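PDB 1RT8: fimbrin, which binds and crosslinks actin filaments through calponin-homology domains and takes part in cell polarity, cytokinesis, mating and spore formation. Local coordinates for residues 312-317 / 341-346; 367-372 / 382-387; 83-88 / 111-116. One frame throughout, in Å; residues are numbered along the deposited sequence.

Contact 1: 312-317 / 341-346; sequences DGLILL and DEMMRF
Met343 reaches across to Asp312 and Leu314 with the end of its thioether, and this one methyl group makes the tight part of the contact. Its CE lies 3.7 Å from Asp312 CB and 4.0 Å from Leu314 CD1, while SD stays 3.9 Å from the same Asp312 CB. The Met343 chain runs straight as far as SD and bends only at its last torsion (chi3 -62°), which turns CE in against the aspartate; the two side chains cross at about a right angle. Asp312 has a second task: OD1 accepts a hydrogen bond from the backbone N of Leu314 at 2.8 Å, with the N-H pointing at it at 164°. Replacing Asp312 by an alanine would probably leave the Leu314 N-H without this acceptor and the helix start without its Asx turn. Away from the methyl the contact is loose: Asp312, Leu314 and Met343 all remain partly exposed, as befits a surface site. Asn351 of helix 345-361 touches both Leu314 and Met343. The bond from Leu314 N back to Asp312 OD1 makes an Asx turn; Gly313, at positive phi (70°), is the N-cap of helix 314-323 in the third calponin-homology domain.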
ATOM      1  N   ASP A 312      -3.694  18.097 -14.493  1.00 22.56           N
ATOM      2  CA  ASP A 312      -3.736  18.106 -15.948  1.00 23.85           C
ATOM      3  C   ASP A 312      -4.854  17.219 -16.496  1.00 22.91           C
ATOM      4  O   ASP A 312      -4.940  16.995 -17.699  1.00 21.60           O
ATOM      5  CB  ASP A 312      -2.382  17.700 -16.552  1.00 24.13           C
ATOM      6  CG  ASP A 312      -2.044  16.242 -16.311  1.00 25.00           C
ATOM      7  OD1 ASP A 312      -2.969  15.426 -16.106  1.00 28.68           O
ATOM      8  OD2 ASP A 312      -0.849  15.908 -16.342  1.00 26.10           O
ATOM      9  N   GLY A 313      -5.689  16.705 -15.593  1.00 22.15           N
ATOM     10  CA  GLY A 313      -6.832  15.892 -15.971  1.00 21.79           C
ATOM     11  C   GLY A 313      -6.632  14.494 -16.524  1.00 23.79           C
ATOM     12  O   GLY A 313      -7.610  13.770 -16.726  1.00 24.95           O
ATOM     13  N   LEU A 314      -5.387  14.103 -16.760  1.00 22.59           N
ATOM     14  CA  LEU A 314      -5.101  12.791 -17.325  1.00 23.30           C
ATOM     15  C   LEU A 314      -5.466  11.622 -16.420  1.00 24.36           C
ATOM     16  O   LEU A 314      -5.998  10.614 -16.885  1.00 26.27           O
ATOM     17  CB  LEU A 314      -3.626  12.719 -17.721  1.00 22.00           C
ATOM     18  CG  LEU A 314      -3.250  13.669 -18.865  1.00 22.50           C
ATOM     19  CD1 LEU A 314      -1.774  13.480 -19.234  1.00 22.64           C
ATOM     20  CD2 LEU A 314      -4.130  13.372 -20.069  1.00 23.50           C
ATOM     21  N   ILE A 315      -5.172  11.756 -15.133  1.00 24.30           N
ATOM     22  CA  ILE A 315      -5.486  10.718 -14.159  1.00 25.42           C
ATOM     23  C   ILE A 315      -6.991  10.503 -14.085  1.00 26.10           C
ATOM     24  O   ILE A 315      -7.462   9.370 -14.122  1.00 26.42           O
ATOM     25  CB  ILE A 315      -4.961  11.097 -12.753  1.00 26.69           C
ATOM     26  CG1 ILE A 315      -3.431  11.124 -12.763  1.00 25.94           C
ATOM     27  CG2 ILE A 315      -5.504  10.126 -11.698  1.00 28.72           C
ATOM     28  CD1 ILE A 315      -2.775   9.817 -13.109  1.00 25.21           C
ATOM     29  N   LEU A 316      -7.747  11.594 -13.983  1.00 25.34           N
ATOM     30  CA  LEU A 316      -9.202  11.502 -13.912  1.00 25.98           C
ATOM     31  C   LEU A 316      -9.787  10.847 -15.167  1.00 27.24           C
ATOM     32  O   LEU A 316     -10.672   9.986 -15.080  1.00 26.84           O
ATOM     33  CB  LEU A 316      -9.810  12.899 -13.712  1.00 24.52           C
ATOM     34  CG  LEU A 316      -9.600  13.505 -12.309  1.00 24.74           C
ATOM     35  CD1 LEU A 316     -10.000  14.967 -12.283  1.00 21.55           C
ATOM     36  CD2 LEU A 316     -10.422  12.725 -11.302  1.00 24.89           C
ATOM     37  N   LEU A 317      -9.288  11.252 -16.331  1.00 26.50           N
ATOM     38  CA  LEU A 317      -9.773  10.703 -17.583  1.00 25.32           C
ATOM     39  C   LEU A 317      -9.498   9.203 -17.661  1.00 24.66           C
ATOM     40  O   LEU A 317     -10.334   8.443 -18.146  1.00 24.00           O
ATOM     41  CB  LEU A 317      -9.147  11.450 -18.762  1.00 24.15           C
ATOM     42  CG  LEU A 317      -9.661  12.894 -18.872  1.00 26.15           C
ATOM     43  CD1 LEU A 317      -8.921  13.651 -19.964  1.00 27.27           C
ATOM     44  CD2 LEU A 317     -11.155  12.883 -19.146  1.00 25.75           C
ATOM     45  N   ASP A 341       8.034  18.911 -18.924  1.00 44.50           N
ATOM     46  CA  ASP A 341       7.500  20.161 -18.397  1.00 43.37           C
ATOM     47  C   ASP A 341       6.015  20.010 -18.093  1.00 41.09           C
ATOM     48  O   ASP A 341       5.362  19.078 -18.565  1.00 38.48           O
ATOM     49  CB  ASP A 341       7.680  21.304 -19.399  1.00 45.53           C
ATOM     50  CG  ASP A 341       9.086  21.391 -19.938  1.00 48.35           C
ATOM     51  OD1 ASP A 341      10.033  21.081 -19.179  1.00 49.97           O
ATOM     52  OD2 ASP A 341       9.239  21.779 -21.116  1.00 47.98           O
ATOM     53  N   GLU A 342       5.485  20.932 -17.299  1.00 40.49           N
ATOM     54  CA  GLU A 342       4.070  20.898 -16.964  1.00 40.27           C
ATOM     55  C   GLU A 342       3.267  21.226 -18.210  1.00 37.40           C
ATOM     56  O   GLU A 342       3.676  22.063 -19.021  1.00 35.15           O
ATOM     57  CB  GLU A 342       3.736  21.927 -15.886  1.00 44.25           C
ATOM     58  CG  GLU A 342       4.278  21.617 -14.509  1.00 49.03           C
ATOM     59  CD  GLU A 342       3.695  22.540 -13.455  1.00 53.77           C
ATOM     60  OE1 GLU A 342       3.802  23.778 -13.623  1.00 55.24           O
ATOM     61  OE2 GLU A 342       3.127  22.029 -12.463  1.00 55.05           O
ATOM     62  N   MET A 343       2.128  20.561 -18.359  1.00 35.34           N
ATOM     63  CA  MET A 343       1.243  20.792 -19.497  1.00 32.49           C
ATOM     64  C   MET A 343       0.865  22.270 -19.505  1.00 30.95           C
ATOM     65  O   MET A 343       0.767  22.888 -18.448  1.00 31.39           O
ATOM     66  CB  MET A 343      -0.021  19.936 -19.345  1.00 30.79           C
ATOM     67  CG  MET A 343      -1.018  20.049 -20.488  1.00 28.95           C
ATOM     68  SD  MET A 343      -2.450  18.991 -20.202  1.00 27.12           S
ATOM     69  CE  MET A 343      -1.656  17.343 -20.162  1.00 22.67           C
ATOM     70  N   MET A 344       0.672  22.847 -20.686  1.00 29.79           N
ATOM     71  CA  MET A 344       0.273  24.243 -20.760  1.00 28.72           C
ATOM     72  C   MET A 344      -1.070  24.358 -20.053  1.00 28.17           C
ATOM     73  O   MET A 344      -1.906  23.459 -20.148  1.00 26.46           O
ATOM     74  CB  MET A 344       0.132  24.686 -22.207  1.00 29.64           C
ATOM     75  CG  MET A 344       1.425  24.615 -22.987  1.00 34.42           C
ATOM     76  SD  MET A 344       1.187  25.257 -24.639  1.00 36.94           S
ATOM     77  CE  MET A 344       2.023  26.841 -24.487  1.00 35.62           C
ATOM     78  N   ARG A 345      -1.295  25.470 -19.365  1.00 26.66           N
ATOM     79  CA  ARG A 345      -2.537  25.621 -18.632  1.00 27.55           C
ATOM     80  C   ARG A 345      -3.816  25.432 -19.427  1.00 27.11           C
ATOM     81  O   ARG A 345      -4.684  24.668 -19.002  1.00 25.98           O
ATOM     82  CB  ARG A 345      -2.600  26.967 -17.915  1.00 28.93           C
ATOM     83  CG  ARG A 345      -3.843  27.086 -17.044  1.00 32.50           C
ATOM     84  CD  ARG A 345      -3.607  27.967 -15.835  1.00 33.80           C
ATOM     85  NE  ARG A 345      -4.763  27.969 -14.942  1.00 36.19           N
ATOM     86  CZ  ARG A 345      -5.953  28.457 -15.266  1.00 35.85           C
ATOM     87  NH1 ARG A 345      -6.147  28.985 -16.468  1.00 34.76           N
ATOM     88  NH2 ARG A 345      -6.945  28.423 -14.385  1.00 33.39           N
ATOM     89  N   PHE A 346      -3.950  26.113 -20.564  1.00 23.88           N
ATOM     90  CA  PHE A 346      -5.177  25.976 -21.340  1.00 25.04           C
ATOM     91  C   PHE A 346      -5.412  24.522 -21.748  1.00 23.47           C
ATOM     92  O   PHE A 346      -6.554  24.092 -21.882  1.00 26.46           O
ATOM     93  CB  PHE A 346      -5.166  26.913 -22.564  1.00 22.57           C
ATOM     94  CG  PHE A 346      -4.333  26.429 -23.721  1.00 20.64           C
ATOM     95  CD1 PHE A 346      -4.926  25.754 -24.787  1.00 22.87           C
ATOM     96  CD2 PHE A 346      -2.970  26.694 -23.777  1.00 20.07           C
ATOM     97  CE1 PHE A 346      -4.169  25.357 -25.896  1.00 20.44           C
ATOM     98  CE2 PHE A 346      -2.204  26.301 -24.880  1.00 20.81           C
ATOM     99  CZ  PHE A 346      -2.809  25.631 -25.943  1.00 22.45           C
TER

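Contact 2: 367-372 / 382-387; sequences VGIQGA and TLALVW. With SO4 (sulfate ion), chain D.
Ile369 and Leu385 mark the closest backbone approach, with their CA atoms 7.8 Å apart, where a non-helical lead-in, extended at Ile369, passes helix 379-397. A single side chain spans that gap. Ile369 directs its CB toward the helix, and with the ethyl arm extended (chi2 175°) its terminal CD1 does all the touching. This CD1 lies 3.8 Å from Ala384 CB. It also comes within 4.1 Å of Leu385 N, and Leu385 CB is slightly farther off. The methyl thus rests on the helix surface where these two consecutive residues meet, and the small Ala384 side chain lets it come close to the backbone. Leu385, which is buried, continues into the interior, where Leu366, Leu316 and Tyr320 also touch it. The polar chemistry lies away from this apolar patch, at the start of helix 371-375. There a sulfate ion, probably from the crystallisation liquor, accepts through O1 a hydrogen bond from the backbone N of Ala372 at 2.7 Å, with an N-H angle of 163°; Asn353 ND2 binds the same ion. The side chain of Gln370, the N-cap residue, runs beside the ion without a hydrogen bond to it. An anion held by a backbone N-H in the first turn is characteristic of a helix N-terminus, here that of the short helix 371-375, whose lead-in packs on helix 379-397 in the third calponin-homology domain.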
ATOM      1  N   VAL A 367     -22.539  20.559 -10.181  1.00 39.43           N
ATOM      2  CA  VAL A 367     -23.013  21.904 -10.508  1.00 42.01           C
ATOM      3  C   VAL A 367     -22.088  23.083 -10.173  1.00 42.49           C
ATOM      4  O   VAL A 367     -21.972  24.020 -10.967  1.00 45.36           O
ATOM      5  CB  VAL A 367     -24.390  22.168  -9.868  1.00 43.01           C
ATOM      6  CG1 VAL A 367     -25.057  23.355 -10.555  1.00 44.03           C
ATOM      7  CG2 VAL A 367     -25.261  20.919  -9.974  1.00 44.49           C
ATOM      8  N   GLY A 368     -21.428  23.054  -9.020  1.00 40.57           N
ATOM      9  CA  GLY A 368     -20.550  24.165  -8.672  1.00 37.10           C
ATOM     10  C   GLY A 368     -19.072  23.973  -8.982  1.00 35.55           C
ATOM     11  O   GLY A 368     -18.224  24.757  -8.547  1.00 33.71           O
ATOM     12  N   ILE A 369     -18.750  22.937  -9.746  1.00 31.76           N
ATOM     13  CA  ILE A 369     -17.359  22.652 -10.066  1.00 29.89           C
ATOM     14  C   ILE A 369     -17.028  22.912 -11.524  1.00 29.08           C
ATOM     15  O   ILE A 369     -17.843  22.669 -12.405  1.00 29.44           O
ATOM     16  CB  ILE A 369     -17.031  21.186  -9.746  1.00 26.56           C
ATOM     17  CG1 ILE A 369     -17.245  20.939  -8.255  1.00 27.31           C
ATOM     18  CG2 ILE A 369     -15.612  20.856 -10.180  1.00 26.02           C
ATOM     19  CD1 ILE A 369     -17.064  19.512  -7.838  1.00 23.03           C
ATOM     20  N   GLN A 370     -15.825  23.409 -11.774  1.00 29.54           N
ATOM     21  CA  GLN A 370     -15.401  23.667 -13.138  1.00 28.78           C
ATOM     22  C   GLN A 370     -14.025  23.110 -13.419  1.00 25.55           C
ATOM     23  O   GLN A 370     -13.225  22.914 -12.508  1.00 24.06           O
ATOM     24  CB  GLN A 370     -15.424  25.154 -13.421  1.00 31.57           C
ATOM     25  CG  GLN A 370     -16.813  25.718 -13.341  1.00 38.64           C
ATOM     26  CD  GLN A 370     -16.844  27.147 -13.757  1.00 41.55           C
ATOM     27  OE1 GLN A 370     -15.998  27.936 -13.339  1.00 44.60           O
ATOM     28  NE2 GLN A 370     -17.820  27.504 -14.581  1.00 44.65           N
ATOM     29  N   GLY A 371     -13.756  22.859 -14.696  1.00 25.06           N
ATOM     30  CA  GLY A 371     -12.478  22.301 -15.091  1.00 22.92           C
ATOM     31  C   GLY A 371     -11.308  23.005 -14.445  1.00 22.67           C
ATOM     32  O   GLY A 371     -10.453  22.368 -13.822  1.00 19.84           O
ATOM     33  N   ALA A 372     -11.288  24.328 -14.576  1.00 21.42           N
ATOM     34  CA  ALA A 372     -10.211  25.133 -14.031  1.00 23.64           C
ATOM     35  C   ALA A 372      -9.996  24.908 -12.538  1.00 21.99           C
ATOM     36  O   ALA A 372      -8.869  24.979 -12.070  1.00 25.01           O
ATOM     37  CB  ALA A 372     -10.464  26.619 -14.312  1.00 23.44           C
ATOM     38  N   THR A 382     -11.623  19.340  -5.781  1.00 23.14           N
ATOM     39  CA  THR A 382     -10.963  18.165  -6.351  1.00 22.57           C
ATOM     40  C   THR A 382     -11.459  16.935  -5.580  1.00 22.65           C
ATOM     41  O   THR A 382     -11.736  15.892  -6.174  1.00 19.06           O
ATOM     42  CB  THR A 382      -9.426  18.250  -6.255  1.00 23.32           C
ATOM     43  OG1 THR A 382      -8.957  19.354  -7.039  1.00 23.84           O
ATOM     44  CG2 THR A 382      -8.782  16.972  -6.790  1.00 22.71           C
ATOM     45  N   LEU A 383     -11.582  17.070  -4.261  1.00 19.10           N
ATOM     46  CA  LEU A 383     -12.080  15.972  -3.433  1.00 20.45           C
ATOM     47  C   LEU A 383     -13.544  15.692  -3.769  1.00 19.89           C
ATOM     48  O   LEU A 383     -13.971  14.544  -3.803  1.00 20.05           O
ATOM     49  CB  LEU A 383     -11.973  16.330  -1.953  1.00 19.31           C
ATOM     50  CG  LEU A 383     -10.602  16.325  -1.280  1.00 19.85           C
ATOM     51  CD1 LEU A 383     -10.724  17.032   0.059  1.00 22.44           C
ATOM     52  CD2 LEU A 383     -10.118  14.883  -1.078  1.00 19.73           C
ATOM     53  N   ALA A 384     -14.311  16.750  -4.009  1.00 20.45           N
ATOM     54  CA  ALA A 384     -15.723  16.601  -4.327  1.00 21.63           C
ATOM     55  C   ALA A 384     -15.927  15.839  -5.643  1.00 22.37           C
ATOM     56  O   ALA A 384     -16.807  14.978  -5.742  1.00 22.71           O
ATOM     57  CB  ALA A 384     -16.395  17.978  -4.401  1.00 21.23           C
ATOM     58  N   LEU A 385     -15.120  16.151  -6.652  1.00 20.09           N
ATOM     59  CA  LEU A 385     -15.250  15.469  -7.938  1.00 22.19           C
ATOM     60  C   LEU A 385     -14.854  13.995  -7.821  1.00 22.64           C
ATOM     61  O   LEU A 385     -15.560  13.126  -8.317  1.00 21.46           O
ATOM     62  CB  LEU A 385     -14.395  16.153  -9.009  1.00 22.56           C
ATOM     63  CG  LEU A 385     -14.234  15.405 -10.343  1.00 25.59           C
ATOM     64  CD1 LEU A 385     -15.602  15.166 -10.975  1.00 23.09           C
ATOM     65  CD2 LEU A 385     -13.356  16.237 -11.289  1.00 22.46           C
ATOM     66  N   VAL A 386     -13.730  13.703  -7.175  1.00 22.10           N
ATOM     67  CA  VAL A 386     -13.344  12.301  -7.049  1.00 24.73           C
ATOM     68  C   VAL A 386     -14.395  11.561  -6.223  1.00 24.76           C
ATOM     69  O   VAL A 386     -14.759  10.431  -6.554  1.00 27.78           O
ATOM     70  CB  VAL A 386     -11.949  12.135  -6.411  1.00 23.36           C
ATOM     71  CG1 VAL A 386     -11.645  10.662  -6.195  1.00 23.67           C
ATOM     72  CG2 VAL A 386     -10.888  12.757  -7.313  1.00 21.50           C
ATOM     73  N   TRP A 387     -14.897  12.198  -5.167  1.00 24.04           N
ATOM     74  CA  TRP A 387     -15.923  11.567  -4.342  1.00 24.09           C
ATOM     75  C   TRP A 387     -17.130  11.181  -5.187  1.00 24.70           C
ATOM     76  O   TRP A 387     -17.642  10.071  -5.068  1.00 24.89           O
ATOM     77  CB  TRP A 387     -16.378  12.490  -3.211  1.00 23.25           C
ATOM     78  CG  TRP A 387     -17.605  11.982  -2.512  1.00 23.12           C
ATOM     79  CD1 TRP A 387     -18.811  12.615  -2.409  1.00 24.63           C
ATOM     80  CD2 TRP A 387     -17.759  10.716  -1.849  1.00 24.41           C
ATOM     81  NE1 TRP A 387     -19.709  11.822  -1.723  1.00 26.87           N
ATOM     82  CE2 TRP A 387     -19.086  10.652  -1.368  1.00 26.10           C
ATOM     83  CE3 TRP A 387     -16.901   9.633  -1.614  1.00 24.83           C
ATOM     84  CZ2 TRP A 387     -19.580   9.544  -0.666  1.00 26.09           C
ATOM     85  CZ3 TRP A 387     -17.394   8.526  -0.909  1.00 27.26           C
ATOM     86  CH2 TRP A 387     -18.717   8.494  -0.446  1.00 24.89           C
TER
HETATM   87  S   SO4 D9003     -13.910  26.526 -17.284  1.00 84.09           S
HETATM   88  O1  SO4 D9003     -12.997  25.615 -16.292  1.00 81.45           O
HETATM   89  O2  SO4 D9003     -14.133  27.762 -16.561  1.00 83.72           O
HETATM   90  O3  SO4 D9003     -13.293  26.709 -18.424  1.00 82.75           O
HETATM   91  O4  SO4 D9003     -15.148  25.783 -17.347  1.00 82.60           O

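Contact 3: 83-88 / 111-116; sequences FKCIEN and DILEGR. With SO4 (sulfate ion), chain B.
A short helix ending in a Schellman motif, packed on a longer helix of the first calponin-homology domain, supplies this contact through Leu113 of helix 109-113. The CA atoms of Leu113 and Cys85 are 6.7 Å apart, close enough for one leucine side chain to reach two residues of helix 82-99. Both of its branches are used. CD1 meets Cys85 CB at 3.8 Å, and CD2 meets Ile86 CD1 at the same separation, so the leucine fork straddles two consecutive residues. CG lies opposite the backbone N of Leu113 (chi1 173°), which swings the fork out to the facing helix. Cys85 points its CB at this partner, whereas Ile86 arrives only with the tip of its ethyl arm, and its side chain crosses that of Leu113 at about a right angle.

Past Leu113 the chain leaves the helix at Gly115, where the positive phi (70°) is readily taken by glycine; its N donates to Ile112 O at 2.9 Å and Arg116 N to Asp111 O at 3.1 Å, the two return bonds of the motif. Arg116 then lies beside two acids: its NE is 3.8 Å from both Asp111 OD1 and Glu114 OE1, long salt bridges, of which the aspartate's is purely electrostatic because that oxygen sits well out of the guanidinium plane. Arg116 NH1 gives a weak hydrogen bond of 3.0 Å to O4 of a sulfate ion, probably from the crystallisation liquor; the backbone N atoms of Glu117 and His118 bind the same ion at the start of helix 117-131.

Ile112 of helix 109-113 packs on Asn89, Val92 and Ile93, farther along helix 82-99, and it also touches Leu54, which places helix 109-113 against both helix 82-99 and helix 52-61.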
ATOM      1  N   PHE A  83     -11.031 -24.377   3.236  1.00 30.82           N
ATOM      2  CA  PHE A  83     -11.978 -23.345   3.630  1.00 31.34           C
ATOM      3  C   PHE A  83     -11.359 -22.292   4.563  1.00 29.22           C
ATOM      4  O   PHE A  83     -11.571 -21.086   4.397  1.00 26.09           O
ATOM      5  CB  PHE A  83     -13.170 -23.998   4.324  1.00 35.67           C
ATOM      6  CG  PHE A  83     -14.263 -23.044   4.662  1.00 41.40           C
ATOM      7  CD1 PHE A  83     -15.244 -22.735   3.724  1.00 42.89           C
ATOM      8  CD2 PHE A  83     -14.310 -22.438   5.915  1.00 42.85           C
ATOM      9  CE1 PHE A  83     -16.265 -21.834   4.026  1.00 45.30           C
ATOM     10  CE2 PHE A  83     -15.323 -21.536   6.229  1.00 46.36           C
ATOM     11  CZ  PHE A  83     -16.305 -21.233   5.279  1.00 46.43           C
ATOM     12  N   LYS A  84     -10.606 -22.743   5.560  1.00 28.68           N
ATOM     13  CA  LYS A  84      -9.989 -21.807   6.489  1.00 26.69           C
ATOM     14  C   LYS A  84      -8.822 -21.064   5.849  1.00 25.00           C
ATOM     15  O   LYS A  84      -8.595 -19.890   6.148  1.00 23.75           O
ATOM     16  CB  LYS A  84      -9.542 -22.525   7.764  1.00 28.60           C
ATOM     17  CG  LYS A  84     -10.704 -22.858   8.699  1.00 30.49           C
ATOM     18  CD  LYS A  84     -10.225 -23.423  10.030  1.00 35.48           C
ATOM     19  CE  LYS A  84     -11.401 -23.648  10.975  1.00 36.51           C
ATOM     20  NZ  LYS A  84     -12.434 -24.503  10.338  1.00 38.32           N
ATOM     21  N   CYS A  85      -8.094 -21.739   4.966  1.00 23.89           N
ATOM     22  CA  CYS A  85      -6.977 -21.114   4.262  1.00 26.70           C
ATOM     23  C   CYS A  85      -7.491 -19.979   3.356  1.00 28.61           C
ATOM     24  O   CYS A  85      -6.839 -18.938   3.221  1.00 28.37           O
ATOM     25  CB  CYS A  85      -6.231 -22.142   3.408  1.00 28.87           C
ATOM     26  SG  CYS A  85      -5.249 -23.375   4.315  1.00 32.51           S
ATOM     27  N   ILE A  86      -8.656 -20.183   2.735  1.00 27.29           N
ATOM     28  CA  ILE A  86      -9.231 -19.167   1.862  1.00 25.54           C
ATOM     29  C   ILE A  86      -9.614 -17.917   2.656  1.00 26.32           C
ATOM     30  O   ILE A  86      -9.331 -16.796   2.222  1.00 25.68           O
ATOM     31  CB  ILE A  86     -10.478 -19.687   1.119  1.00 27.04           C
ATOM     32  CG1 ILE A  86     -10.074 -20.741   0.084  1.00 26.41           C
ATOM     33  CG2 ILE A  86     -11.200 -18.526   0.445  1.00 23.42           C
ATOM     34  CD1 ILE A  86      -9.137 -20.221  -1.002  1.00 27.82           C
ATOM     35  N   GLU A  87     -10.255 -18.112   3.811  1.00 25.25           N
ATOM     36  CA  GLU A  87     -10.647 -16.998   4.673  1.00 24.44           C
ATOM     37  C   GLU A  87      -9.397 -16.202   5.029  1.00 23.79           C
ATOM     38  O   GLU A  87      -9.365 -14.984   4.892  1.00 22.96           O
ATOM     39  CB  GLU A  87     -11.316 -17.503   5.963  1.00 25.84           C
ATOM     40  CG  GLU A  87     -12.628 -18.267   5.746  1.00 28.94           C
ATOM     41  CD  GLU A  87     -13.239 -18.765   7.045  1.00 31.29           C
ATOM     42  OE1 GLU A  87     -12.511 -19.357   7.868  1.00 34.79           O
ATOM     43  OE2 GLU A  87     -14.449 -18.571   7.248  1.00 34.08           O
ATOM     44  N   ASN A  88      -8.366 -16.898   5.495  1.00 24.97           N
ATOM     45  CA  ASN A  88      -7.115 -16.241   5.848  1.00 23.86           C
ATOM     46  C   ASN A  88      -6.518 -15.535   4.625  1.00 22.74           C
ATOM     47  O   ASN A  88      -6.025 -14.411   4.718  1.00 23.35           O
ATOM     48  CB  ASN A  88      -6.102 -17.266   6.378  1.00 24.89           C
ATOM     49  CG  ASN A  88      -6.387 -17.693   7.810  1.00 25.16           C
ATOM     50  OD1 ASN A  88      -7.359 -17.260   8.417  1.00 26.06           O
ATOM     51  ND2 ASN A  88      -5.523 -18.548   8.358  1.00 28.16           N
ATOM     52  N   ASP A 111      -4.672 -18.641  -5.486  1.00 27.95           N
ATOM     53  CA  ASP A 111      -3.304 -18.736  -5.978  1.00 27.75           C
ATOM     54  C   ASP A 111      -2.365 -19.006  -4.802  1.00 27.65           C
ATOM     55  O   ASP A 111      -1.393 -19.757  -4.933  1.00 27.37           O
ATOM     56  CB  ASP A 111      -2.886 -17.441  -6.685  1.00 30.29           C
ATOM     57  CG  ASP A 111      -3.701 -17.160  -7.938  1.00 31.92           C
ATOM     58  OD1 ASP A 111      -3.963 -18.104  -8.709  1.00 33.88           O
ATOM     59  OD2 ASP A 111      -4.069 -15.989  -8.162  1.00 33.61           O
ATOM     60  N   ILE A 112      -2.647 -18.378  -3.663  1.00 26.84           N
ATOM     61  CA  ILE A 112      -1.832 -18.578  -2.467  1.00 26.56           C
ATOM     62  C   ILE A 112      -2.064 -20.005  -1.977  1.00 26.93           C
ATOM     63  O   ILE A 112      -1.119 -20.719  -1.657  1.00 27.42           O
ATOM     64  CB  ILE A 112      -2.205 -17.591  -1.340  1.00 25.62           C
ATOM     65  CG1 ILE A 112      -1.907 -16.157  -1.785  1.00 25.15           C
ATOM     66  CG2 ILE A 112      -1.416 -17.922  -0.073  1.00 24.03           C
ATOM     67  CD1 ILE A 112      -2.295 -15.090  -0.760  1.00 18.88           C
ATOM     68  N   LEU A 113      -3.325 -20.422  -1.944  1.00 28.52           N
ATOM     69  CA  LEU A 113      -3.673 -21.773  -1.505  1.00 29.40           C
ATOM     70  C   LEU A 113      -2.944 -22.839  -2.329  1.00 29.17           C
ATOM     71  O   LEU A 113      -2.566 -23.885  -1.805  1.00 29.87           O
ATOM     72  CB  LEU A 113      -5.191 -21.994  -1.600  1.00 28.86           C
ATOM     73  CG  LEU A 113      -5.719 -23.416  -1.339  1.00 28.74           C
ATOM     74  CD1 LEU A 113      -5.394 -23.840   0.077  1.00 28.79           C
ATOM     75  CD2 LEU A 113      -7.216 -23.457  -1.570  1.00 28.50           C
ATOM     76  N   GLU A 114      -2.742 -22.567  -3.615  1.00 28.27           N
ATOM     77  CA  GLU A 114      -2.073 -23.508  -4.506  1.00 29.53           C
ATOM     78  C   GLU A 114      -0.554 -23.391  -4.485  1.00 31.52           C
ATOM     79  O   GLU A 114       0.139 -24.182  -5.124  1.00 32.51           O
ATOM     80  CB  GLU A 114      -2.569 -23.314  -5.941  1.00 29.04           C
ATOM     81  CG  GLU A 114      -3.988 -23.802  -6.188  1.00 30.20           C
ATOM     82  CD  GLU A 114      -4.570 -23.273  -7.487  1.00 31.55           C
ATOM     83  OE1 GLU A 114      -3.780 -22.914  -8.389  1.00 31.61           O
ATOM     84  OE2 GLU A 114      -5.814 -23.226  -7.612  1.00 31.53           O
ATOM     85  N   GLY A 115      -0.037 -22.408  -3.756  1.00 31.86           N
ATOM     86  CA  GLY A 115       1.400 -22.223  -3.687  1.00 32.28           C
ATOM     87  C   GLY A 115       2.053 -21.710  -4.963  1.00 34.49           C
ATOM     88  O   GLY A 115       3.202 -22.053  -5.239  1.00 34.30           O
ATOM     89  N   ARG A 116       1.341 -20.895  -5.744  1.00 34.22           N
ATOM     90  CA  ARG A 116       1.902 -20.346  -6.980  1.00 35.78           C
ATOM     91  C   ARG A 116       3.193 -19.639  -6.583  1.00 36.46           C
ATOM     92  O   ARG A 116       3.163 -18.660  -5.839  1.00 34.62           O
ATOM     93  CB  ARG A 116       0.945 -19.333  -7.612  1.00 37.19           C
ATOM     94  CG  ARG A 116      -0.439 -19.871  -7.936  1.00 42.18           C
ATOM     95  CD  ARG A 116      -0.423 -20.881  -9.076  1.00 44.99           C
ATOM     96  NE  ARG A 116      -1.418 -20.518 -10.079  1.00 50.26           N
ATOM     97  CZ  ARG A 116      -1.161 -19.798 -11.168  1.00 51.02           C
ATOM     98  NH1 ARG A 116       0.071 -19.371 -11.415  1.00 51.34           N
ATOM     99  NH2 ARG A 116      -2.147 -19.474 -11.995  1.00 50.65           N
TER
HETATM  100  S   SO4 B9001       3.862 -20.432 -10.797  1.00 94.30           S
HETATM  101  O1  SO4 B9001       4.673 -21.528  -9.916  1.00 93.20           O
HETATM  102  O2  SO4 B9001       3.723 -19.273  -9.934  1.00 93.46           O
HETATM  103  O3  SO4 B9001       4.513 -20.172 -11.896  1.00 93.54           O
HETATM  104  O4  SO4 B9001       2.572 -21.052 -10.967  1.00 94.07           O

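Contacts 1 and 2 belong to the same third calponin-homology domain, their centres about 15 Å apart; helices 345-361 and 371-375, one from each, follow each other in the chain, and the two contacts meet directly where Leu316 packs on Val386. Contact 3 lies in the first domain, with its centre about 42 Å from either, so actin-binding regions 1 and 2 are both represented. Burial separates them: contact 1 is at the surface, contact 2 is buried, and contact 3 is partly buried. In each, apolar side-chain ends carry the touch between segments, but the polar surroundings differ. Contact 1 has an aspartate serving its own helix start; in contacts 2 and 3 sulfates sit at helix starts, that of contact 3 with an arginine added.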